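Local coordinates for protein peptidoglycan glycosyltransferase (Eggerthella lenta, PDB 4MNR) that belongs to the penicillin-binding protein family and pairs a PBP-type dimerisation domain with a transpeptidase-type domain of the beta-lactamase clan, at residues 80-85 with 105-110; 130-135 with 425-430. All coordinates share one frame; numbering follows the deposited sequence.

Contact 1 (80-85 with 105-110); sequences NDTLKG and AGNDVT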
ATOM      1  N   ASN A  80     -17.178 -16.759   3.206  1.00 17.62           N
ATOM      2  CA  ASN A  80     -18.537 -17.227   2.960  1.00 19.81           C
ATOM      3  C   ASN A  80     -18.891 -18.495   3.724  1.00 23.40           C
ATOM      4  O   ASN A  80     -19.957 -18.580   4.325  1.00 21.80           O
ATOM      5  CB  ASN A  80     -18.778 -17.428   1.461  1.00 20.75           C
ATOM      6  CG  ASN A  80     -20.238 -17.674   1.132  1.00 25.28           C
ATOM      7  OD1 ASN A  80     -21.111 -16.877   1.480  1.00 24.92           O
ATOM      8  ND2 ASN A  80     -20.509 -18.774   0.439  1.00 25.80           N
ATOM      9  N   ASP A  81     -17.991 -19.474   3.714  1.00 21.85           N
ATOM     10  CA  ASP A  81     -18.253 -20.742   4.386  1.00 28.47           C
ATOM     11  C   ASP A  81     -18.464 -20.596   5.896  1.00 24.85           C
ATOM     12  O   ASP A  81     -19.371 -21.215   6.458  1.00 27.50           O
ATOM     13  CB  ASP A  81     -17.141 -21.751   4.086  1.00 36.52           C
ATOM     14  CG  ASP A  81     -17.159 -22.218   2.643  1.00 47.36           C
ATOM     15  OD1 ASP A  81     -18.248 -22.196   2.024  1.00 50.07           O
ATOM     16  OD2 ASP A  81     -16.088 -22.602   2.127  1.00 53.31           O
ATOM     17  N   THR A  82     -17.644 -19.780   6.547  1.00 23.35           N
ATOM     18  CA  THR A  82     -17.796 -19.594   7.985  1.00 26.27           C
ATOM     19  C   THR A  82     -19.024 -18.744   8.300  1.00 24.36           C
ATOM     20  O   THR A  82     -19.710 -18.977   9.291  1.00 22.93           O
ATOM     21  CB  THR A  82     -16.560 -18.941   8.625  1.00 32.62           C
ATOM     22  OG1 THR A  82     -15.395 -19.257   7.855  1.00 42.15           O
ATOM     23  CG2 THR A  82     -16.378 -19.462  10.043  1.00 31.86           C
ATOM     24  N   LEU A  83     -19.299 -17.764   7.445  1.00 19.33           N
ATOM     25  CA  LEU A  83     -20.423 -16.858   7.676  1.00 19.48           C
ATOM     26  C   LEU A  83     -21.759 -17.548   7.448  1.00 21.43           C
ATOM     27  O   LEU A  83     -22.737 -17.255   8.129  1.00 22.15           O
ATOM     28  CB  LEU A  83     -20.314 -15.631   6.766  1.00 18.29           C
ATOM     29  CG  LEU A  83     -19.201 -14.655   7.140  1.00 16.48           C
ATOM     30  CD1 LEU A  83     -18.901 -13.722   5.980  1.00 16.50           C
ATOM     31  CD2 LEU A  83     -19.630 -13.871   8.387  1.00 16.89           C
ATOM     32  N   LYS A  84     -21.789 -18.460   6.483  1.00 24.83           N
ATOM     33  CA  LYS A  84     -23.007 -19.173   6.115  1.00 32.03           C
ATOM     34  C   LYS A  84     -23.473 -20.112   7.221  1.00 36.84           C
ATOM     35  O   LYS A  84     -24.650 -20.135   7.581  1.00 38.40           O
ATOM     36  CB  LYS A  84     -22.747 -20.001   4.860  1.00 37.08           C
ATOM     37  CG  LYS A  84     -23.706 -19.755   3.727  1.00 44.53           C
ATOM     38  CD  LYS A  84     -23.188 -20.415   2.462  1.00 51.04           C
ATOM     39  CE  LYS A  84     -22.740 -21.845   2.736  1.00 56.54           C
ATOM     40  NZ  LYS A  84     -22.193 -22.510   1.521  1.00 59.47           N
ATOM     41  N   GLY A  85     -22.541 -20.901   7.744  1.00 37.90           N
ATOM     42  CA  GLY A  85     -22.869 -21.896   8.749  1.00 46.90           C
ATOM     43  C   GLY A  85     -23.547 -23.112   8.146  1.00 52.02           C
ATOM     44  O   GLY A  85     -23.302 -23.457   6.989  1.00 54.67           O
ATOM     45  N   ALA A 105     -27.015 -21.160  12.998  1.00 41.65           N
ATOM     46  CA  ALA A 105     -26.494 -19.875  12.554  1.00 36.80           C
ATOM     47  C   ALA A 105     -25.048 -19.975  12.084  1.00 33.36           C
ATOM     48  O   ALA A 105     -24.328 -20.908  12.438  1.00 32.04           O
ATOM     49  CB  ALA A 105     -26.618 -18.842  13.669  1.00 35.84           C
ATOM     50  N   GLY A 106     -24.631 -19.007  11.276  1.00 27.12           N
ATOM     51  CA  GLY A 106     -23.249 -18.915  10.850  1.00 24.56           C
ATOM     52  C   GLY A 106     -22.400 -18.252  11.916  1.00 24.96           C
ATOM     53  O   GLY A 106     -22.910 -17.792  12.937  1.00 27.44           O
ATOM     54  N   ASN A 107     -21.096 -18.200  11.671  1.00 21.80           N
ATOM     55  CA  ASN A 107     -20.158 -17.647  12.631  1.00 22.82           C
ATOM     56  C   ASN A 107     -19.906 -16.162  12.389  1.00 22.14           C
ATOM     57  O   ASN A 107     -20.038 -15.679  11.272  1.00 19.74           O
ATOM     58  CB  ASN A 107     -18.842 -18.424  12.578  1.00 22.34           C
ATOM     59  CG  ASN A 107     -19.029 -19.897  12.899  1.00 28.82           C
ATOM     60  OD1 ASN A 107     -19.652 -20.246  13.896  1.00 28.61           O
ATOM     61  ND2 ASN A 107     -18.514 -20.767  12.040  1.00 31.48           N
ATOM     62  N   ASP A 108     -19.550 -15.449  13.448  1.00 18.43           N
ATOM     63  CA  ASP A 108     -19.321 -14.018  13.368  1.00 18.06           C
ATOM     64  C   ASP A 108     -17.844 -13.761  13.137  1.00 17.03           C
ATOM     65  O   ASP A 108     -16.986 -14.379  13.771  1.00 18.07           O
ATOM     66  CB  ASP A 108     -19.772 -13.323  14.655  1.00 18.79           C
ATOM     67  CG  ASP A 108     -21.267 -13.439  14.898  1.00 32.16           C
ATOM     68  OD1 ASP A 108     -22.043 -13.582  13.924  1.00 29.20           O
ATOM     69  OD2 ASP A 108     -21.669 -13.384  16.079  1.00 35.17           O
ATOM     70  N   VAL A 109     -17.554 -12.838  12.227  1.00 14.55           N
ATOM     71  CA  VAL A 109     -16.181 -12.532  11.844  1.00 15.85           C
ATOM     72  C   VAL A 109     -15.785 -11.149  12.346  1.00 15.36           C
ATOM     73  O   VAL A 109     -16.479 -10.172  12.073  1.00 17.18           O
ATOM     74  CB  VAL A 109     -16.045 -12.580  10.313  1.00 14.49           C
ATOM     75  CG1 VAL A 109     -14.674 -12.067   9.876  1.00 16.11           C
ATOM     76  CG2 VAL A 109     -16.264 -13.996   9.821  1.00 16.48           C
ATOM     77  N   THR A 110     -14.680 -11.075  13.092  1.00 13.70           N
ATOM     78  CA  THR A 110     -14.153  -9.800  13.584  1.00 12.05           C
ATOM     79  C   THR A 110     -12.903  -9.404  12.815  1.00 12.77           C
ATOM     80  O   THR A 110     -11.926 -10.155  12.775  1.00 12.72           O
ATOM     81  CB  THR A 110     -13.815  -9.867  15.095  1.00 14.64           C
ATOM     82  OG1 THR A 110     -15.003 -10.162  15.836  1.00 20.18           O
ATOM     83  CG2 THR A 110     -13.252  -8.531  15.581  1.00 14.83           C
TER

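Contact 2 (130-135 with 425-430); sequences GACVVM and VVVAIV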
ATOM      1  N   GLY A 130      -8.132   6.792  -5.551  1.00  8.84           N
ATOM      2  CA  GLY A 130      -6.909   6.286  -4.943  1.00  9.96           C
ATOM      3  C   GLY A 130      -7.168   5.291  -3.837  1.00 10.36           C
ATOM      4  O   GLY A 130      -8.240   4.681  -3.773  1.00  9.21           O
ATOM      5  N   ALA A 131      -6.194   5.126  -2.949  1.00  7.39           N
ATOM      6  CA  ALA A 131      -6.316   4.121  -1.910  1.00  8.68           C
ATOM      7  C   ALA A 131      -5.402   4.409  -0.754  1.00  8.85           C
ATOM      8  O   ALA A 131      -4.385   5.097  -0.907  1.00  9.03           O
ATOM      9  CB  ALA A 131      -5.995   2.739  -2.477  1.00  8.44           C
ATOM     10  N   CYS A 132      -5.754   3.855   0.404  1.00  6.10           N
ATOM     11  CA  CYS A 132      -4.956   4.044   1.607  1.00  9.05           C
ATOM     12  C   CYS A 132      -4.966   2.776   2.445  1.00 11.62           C
ATOM     13  O   CYS A 132      -6.027   2.181   2.650  1.00 11.39           O
ATOM     14  CB  CYS A 132      -5.519   5.217   2.400  1.00 10.11           C
ATOM     15  SG  CYS A 132      -4.639   5.533   3.954  1.00 12.23           S
ATOM     16  N   VAL A 133      -3.788   2.349   2.911  1.00  5.57           N
ATOM     17  CA  VAL A 133      -3.678   1.196   3.795  1.00  7.93           C
ATOM     18  C   VAL A 133      -2.900   1.616   5.043  1.00  9.52           C
ATOM     19  O   VAL A 133      -1.878   2.284   4.932  1.00  9.73           O
ATOM     20  CB  VAL A 133      -2.942   0.021   3.102  1.00 10.20           C
ATOM     21  CG1 VAL A 133      -2.659  -1.111   4.105  1.00 10.72           C
ATOM     22  CG2 VAL A 133      -3.744  -0.495   1.903  1.00 11.22           C
ATOM     23  N   VAL A 134      -3.407   1.260   6.224  1.00  6.08           N
ATOM     24  CA  VAL A 134      -2.722   1.541   7.477  1.00  7.46           C
ATOM     25  C   VAL A 134      -2.503   0.192   8.136  1.00  8.97           C
ATOM     26  O   VAL A 134      -3.430  -0.604   8.236  1.00  9.68           O
ATOM     27  CB  VAL A 134      -3.579   2.413   8.416  1.00  7.42           C
ATOM     28  CG1 VAL A 134      -2.847   2.673   9.708  1.00  7.99           C
ATOM     29  CG2 VAL A 134      -3.943   3.742   7.755  1.00  9.75           C
HETATM   30  N   MSE A 135      -1.278  -0.046   8.589  0.60  6.61           N
HETATM   31  CA  MSE A 135      -0.906  -1.332   9.167  0.60  8.08           C
HETATM   32  C   MSE A 135      -0.214  -1.151  10.503  0.60  9.09           C
HETATM   33  O   MSE A 135       0.383  -0.102  10.779  0.60  9.20           O
HETATM   34  CB  MSE A 135       0.052  -2.078   8.230  0.60  9.36           C
HETATM   35  CG  MSE A 135      -0.475  -2.283   6.829  0.60 12.83           C
HETATM   36 SE   MSE A 135       0.556  -3.597   5.831  0.50 16.04          SE
HETATM   37  CE  MSE A 135      -0.216  -5.157   6.663  0.60 12.82           C
ATOM     38  N   VAL A 425       2.702   2.479  13.780  1.00 10.11           N
ATOM     39  CA  VAL A 425       1.789   2.545  12.649  1.00 10.37           C
ATOM     40  C   VAL A 425       2.555   2.861  11.373  1.00 10.53           C
ATOM     41  O   VAL A 425       3.533   3.604  11.406  1.00  9.68           O
ATOM     42  CB  VAL A 425       0.676   3.604  12.876  1.00 15.56           C
ATOM     43  CG1 VAL A 425       1.258   4.987  13.055  1.00 18.83           C
ATOM     44  CG2 VAL A 425      -0.299   3.602  11.730  1.00 17.43           C
ATOM     45  N   VAL A 426       2.131   2.251  10.268  1.00  7.88           N
ATOM     46  CA  VAL A 426       2.638   2.552   8.935  1.00  7.55           C
ATOM     47  C   VAL A 426       1.454   2.928   8.051  1.00  9.14           C
ATOM     48  O   VAL A 426       0.403   2.300   8.119  1.00  9.67           O
ATOM     49  CB  VAL A 426       3.400   1.324   8.327  1.00  8.84           C
ATOM     50  CG1 VAL A 426       3.643   1.489   6.811  1.00 10.46           C
ATOM     51  CG2 VAL A 426       4.711   1.119   9.056  1.00 12.81           C
ATOM     52  N   VAL A 427       1.598   3.976   7.246  0.60  8.40           N
ATOM     53  CA  VAL A 427       0.541   4.351   6.299  0.60  9.35           C
ATOM     54  C   VAL A 427       1.084   4.437   4.866  0.60  9.29           C
ATOM     55  O   VAL A 427       2.155   5.001   4.645  0.60  9.71           O
ATOM     56  CB  VAL A 427      -0.110   5.708   6.663  0.60  9.00           C
ATOM     57  CG1 VAL A 427      -1.234   6.037   5.681  0.60  7.99           C
ATOM     58  CG2 VAL A 427      -0.660   5.691   8.085  0.60 10.82           C
ATOM     59  N   ALA A 428       0.348   3.877   3.902  1.00  7.09           N
ATOM     60  CA  ALA A 428       0.670   4.017   2.477  1.00  7.48           C
ATOM     61  C   ALA A 428      -0.573   4.597   1.820  1.00  8.57           C
ATOM     62  O   ALA A 428      -1.682   4.123   2.059  1.00  9.83           O
ATOM     63  CB  ALA A 428       1.011   2.665   1.844  1.00  7.43           C
ATOM     64  N   ILE A 429      -0.387   5.633   1.014  1.00  8.89           N
ATOM     65  CA  ILE A 429      -1.528   6.269   0.364  1.00  7.13           C
ATOM     66  C   ILE A 429      -1.127   6.670  -1.040  1.00  8.04           C
ATOM     67  O   ILE A 429       0.006   7.112  -1.270  1.00  7.84           O
ATOM     68  CB  ILE A 429      -2.028   7.493   1.175  1.00  7.98           C
ATOM     69  CG1 ILE A 429      -3.248   8.142   0.510  1.00 10.21           C
ATOM     70  CG2 ILE A 429      -0.941   8.525   1.342  1.00 10.30           C
ATOM     71  CD1 ILE A 429      -3.990   9.121   1.458  1.00 12.58           C
ATOM     72  N   VAL A 430      -2.034   6.464  -1.990  1.00  7.18           N
ATOM     73  CA  VAL A 430      -1.838   7.004  -3.334  1.00  7.33           C
ATOM     74  C   VAL A 430      -3.064   7.820  -3.707  1.00 10.20           C
ATOM     75  O   VAL A 430      -4.207   7.396  -3.494  1.00  8.44           O
ATOM     76  CB  VAL A 430      -1.561   5.912  -4.407  1.00  7.53           C
ATOM     77  CG1 VAL A 430      -2.722   4.913  -4.472  1.00  7.97           C
ATOM     78  CG2 VAL A 430      -1.309   6.584  -5.780  1.00  8.41           C
TER

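Contact 1 (80-85 with 105-110)
Thr82 O, near the C-terminal end of helix 80-84, receives the backbone N-H of Asn107, with N and O 2.9 Å apart. The bond is nearly straight, 165° at the hydrogen. The next carbonyl of the helix also faces the incoming chain: Leu83 O takes a CA-H...O contact from Gly106 CA at 3.2 Å. Two successive carbonyls of the last helical turn are thus met by two successive residues of the loop that leads into strand 108-111. The nearest CA atoms are those of Gly85 and Gly106, 3.7 Å apart, so the two chains come together at a pair of glycines, of which Gly85 has a positive phi.

Around the hydrogen bond the side chains of Thr82 and Asn107 cross at about a right angle. With CG anti to its own carbonyl carbon (chi1 -60°), Asn107 swings its amide alongside Thr82, where ND2 comes 3.2 Å from the methyl CG2 of Thr82. Both side chains also rest on Val346 of strand 343-347.

Deeper in, Leu83 starts off pointing away from the loop, yet its CD2 branch returns to touch CG2 of Val109 at 3.7 Å. The same methyl lies 3.4 Å from Asn107 O, a carbonyl buried here without a polar partner in the model. Leu83 and Gly106 are further tied by backbone hydrogen bonds to Gly28 and Glu26, respectively. The outcome is a short helix docked by its C-terminal turn on the entry to a strand of the mixed sheet, within the sequence range of the PBP dimerisation domain.

Contact 2 (130-135 with 425-430)
Six backbone hydrogen bonds join strands 130-135 and 425-430, two at each of the hydrogen-bonded pairs Ala131-Val430, Val133-Ala428 and Met135-Val426. In every pair each residue gives its N-H and receives one through its carbonyl. The middle pair is the most even, with Val133 N to Ala428 O and Ala428 N to Val133 O both 2.9 Å. At the Gly130 end, Ala131 N to Val430 O is slightly longer at 3.1 Å and bent to 157° at the hydrogen. The strand axes run antiparallel, 4.7 Å apart at their closest.

The carbonyls also receive CA-H...O contacts, such as Cys132 CA to Ala428 O at 3.3 Å. Backbone groups of Gly130, Cys132 and Val134 that face away from strand 425-430 bond to strand 142-148 instead, through Ala148, Ala146, and both Leu143 and Ala144. On the far side of the pair, the backbone of Val425 bonds to Ala418 of strand 409-418.

On the face carrying Cys132 and Val134, Val427 in one of its two conformers lies side by side with Val134 and also touches Cys132 SG through CG1. Because Val134 CG1 stands anti to N (chi1 179°), it reaches toward Val425 CG2, and that pair is tight at 3.4 Å.

Strand 425-431 is the middle of the five-stranded antiparallel sheet, and 130-135 lies between it and the edge strand 142-148. Helix 438-453 packs Val446 and Leu447 against the Val134-Val427 face, whereas on the other face helix 321-332 meets Ala131 and Val430 through Val321, and Met135 and Val426 through Ala325 and Ala332.

In the fold
Both segments of contact 1 precede those of contact 2 in the chain, and the first pair belongs to the dimerisation domain family, the second to the transpeptidase domain family. Their centres are 28 Å apart and their nearest atoms about 14 Å, so they do not meet. The centre of contact 2 lies about 5 Å, that of contact 1 about 28 Å, from the centre of the chain; contact 2 is wholly buried and contact 1 partly exposed. Nineteen residues, including helix 115-125, join the end of contact 1 to the start of contact 2. Contact 1 is a local closure across the unmodelled residues 86-103, whereas contact 2 brings together strands 290 residues apart.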